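Local coordinates for computational designed protein based on evolution (Synthetic construct, PDB 6JCC), which has no established activity but is a designed, all-helical protein built on the caspase recruitment domain fold of the death-domain superfamily, at residues 9-14 / 91-96. Sequence-based numbering, arbitrary orientation.
Sequences REFLLE and KKYLPL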
# COMPACT_ATOMS: atom_id res chain seq x y z
N ARG A 9 -0.78 9.10 -9.61
CA ARG A 9 0.48 8.52 -9.14
C ARG A 9 0.99 9.27 -7.91
O ARG A 9 1.34 8.65 -6.90
CB ARG A 9 1.53 8.60 -10.25
CG ARG A 9 2.90 8.03 -9.91
CD ARG A 9 3.93 8.56 -10.88
NE ARG A 9 5.28 8.06 -10.65
CZ ARG A 9 5.77 6.90 -11.08
NH1 ARG A 9 5.02 6.05 -11.79
NH2 ARG A 9 7.03 6.57 -10.80
N GLU A 10 1.04 10.60 -8.02
CA GLU A 10 1.49 11.46 -6.93
C GLU A 10 0.65 11.26 -5.67
O GLU A 10 1.20 11.13 -4.57
CB GLU A 10 1.45 12.93 -7.37
N PHE A 11 -0.66 11.20 -5.82
CA PHE A 11 -1.56 10.96 -4.69
C PHE A 11 -1.40 9.59 -4.07
O PHE A 11 -1.39 9.47 -2.85
CB PHE A 11 -3.02 11.15 -5.10
CG PHE A 11 -3.51 12.54 -4.91
CD1 PHE A 11 -3.60 13.06 -3.64
CD2 PHE A 11 -3.86 13.32 -5.99
CE1 PHE A 11 -4.04 14.35 -3.44
CE2 PHE A 11 -4.31 14.61 -5.80
CZ PHE A 11 -4.40 15.13 -4.52
N LEU A 12 -1.29 8.57 -4.91
CA LEU A 12 -1.09 7.21 -4.42
C LEU A 12 0.20 7.12 -3.61
O LEU A 12 0.22 6.54 -2.52
CB LEU A 12 -1.08 6.20 -5.57
CG LEU A 12 -0.87 4.72 -5.21
CD1 LEU A 12 -1.86 4.23 -4.16
CD2 LEU A 12 -0.95 3.86 -6.46
N LEU A 13 1.27 7.71 -4.12
CA LEU A 13 2.53 7.78 -3.40
C LEU A 13 2.41 8.54 -2.07
O LEU A 13 2.95 8.10 -1.06
CB LEU A 13 3.62 8.41 -4.26
CG LEU A 13 4.15 7.54 -5.40
CD1 LEU A 13 5.01 8.38 -6.33
CD2 LEU A 13 4.95 6.36 -4.87
N GLU A 14 1.69 9.65 -2.08
CA GLU A 14 1.46 10.44 -0.87
C GLU A 14 0.67 9.67 0.19
O GLU A 14 0.98 9.74 1.37
CB GLU A 14 0.72 11.74 -1.21
N LYS A 91 -8.39 3.56 -1.63
CA LYS A 91 -9.36 2.95 -2.55
C LYS A 91 -9.63 3.83 -3.78
O LYS A 91 -9.77 3.32 -4.89
CB LYS A 91 -10.68 2.64 -1.83
N LYS A 92 -9.69 5.15 -3.56
CA LYS A 92 -9.91 6.13 -4.64
C LYS A 92 -8.79 6.13 -5.67
O LYS A 92 -9.06 6.11 -6.88
CB LYS A 92 -10.06 7.54 -4.04
CG LYS A 92 -10.43 8.64 -5.02
CD LYS A 92 -10.33 10.00 -4.36
CE LYS A 92 -10.95 11.10 -5.20
NZ LYS A 92 -10.73 12.45 -4.61
N TYR A 93 -7.54 6.16 -5.21
CA TYR A 93 -6.38 6.31 -6.10
C TYR A 93 -5.71 5.00 -6.54
O TYR A 93 -4.83 5.03 -7.40
CB TYR A 93 -5.36 7.25 -5.46
CG TYR A 93 -5.88 8.67 -5.37
CD1 TYR A 93 -6.01 9.47 -6.51
CD2 TYR A 93 -6.26 9.22 -4.15
CE1 TYR A 93 -6.49 10.76 -6.43
CE2 TYR A 93 -6.73 10.52 -4.06
CZ TYR A 93 -6.86 11.29 -5.20
OH TYR A 93 -7.33 12.57 -5.11
N LEU A 94 -6.13 3.86 -5.98
CA LEU A 94 -5.66 2.56 -6.47
C LEU A 94 -6.22 2.35 -7.86
O LEU A 94 -7.43 2.43 -8.04
CB LEU A 94 -6.12 1.40 -5.58
CG LEU A 94 -5.27 1.02 -4.38
CD1 LEU A 94 -5.97 -0.06 -3.58
CD2 LEU A 94 -3.89 0.53 -4.80
N PRO A 95 -5.36 2.04 -8.85
CA PRO A 95 -5.84 1.78 -10.21
C PRO A 95 -6.17 0.30 -10.40
O PRO A 95 -5.75 -0.32 -11.38
CB PRO A 95 -4.65 2.20 -11.05
CG PRO A 95 -3.49 1.72 -10.24
CD PRO A 95 -3.89 1.95 -8.80
N LEU A 96 -6.92 -0.25 -9.45
CA LEU A 96 -7.24 -1.66 -9.41
C LEU A 96 -8.71 -1.78 -9.10
O LEU A 96 -9.29 -0.91 -8.45
CB LEU A 96 -6.43 -2.36 -8.31
CG LEU A 96 -4.91 -2.30 -8.44
CD1 LEU A 96 -4.23 -2.82 -7.19
CD2 LEU A 96 -4.45 -3.09 -9.65
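Phe11 and Tyr93 set their rings with planes 11° from parallel and centroids 4.6 Å apart, but slid along each other so far that they barely overlap. Followed outward, Tyr93 starts with its CB 4.4 Å from Leu12 CB, where the backbones come nearest. Its CG sits anti to the carbonyl carbon (chi1 -67°), which carries the ring alongside Phe11. Phe11 CB sits over the centre of that ring, about evenly near CG, CD1 and CD2, 3.5 Å from the centroid and only 5° off the normal, a well-directed CH-pi contact. Further out, CE1 lies near Phe11 CD2 as well as CB, CE2 near Phe11 CG and CB, and CZ meets Phe11 CG at 3.6 Å. The hydroxyl oxygen ends over the centre of the Phe11 ring, 3.6 Å above its plane, while Lys92 CG lies over the opposite face of the tyrosine. In this six-helix bundle of the death-domain superfamily, the pairing joins the first helix, 6-22, to the end of the last, 84-93, bringing the two ends of the domain together. With an alanine at Tyr93 the ring and hydroxyl over Phe11 are gone, which would probably open a gap over that face and let the phenyl ring turn. Where the chain leaves helix 84-93, Leu12 meets the residues that follow, CD1 reaching Leu94 CD2 at 4.3 Å and CD2 reaching Pro95 CD at 4.2 Å. Ile60 of helix 52-63 also packs on Leu12. No hydrogen bond links the two segments, but the carbonyl oxygen of Tyr93 accepts one from Gln8 NE2, one turn before Leu12.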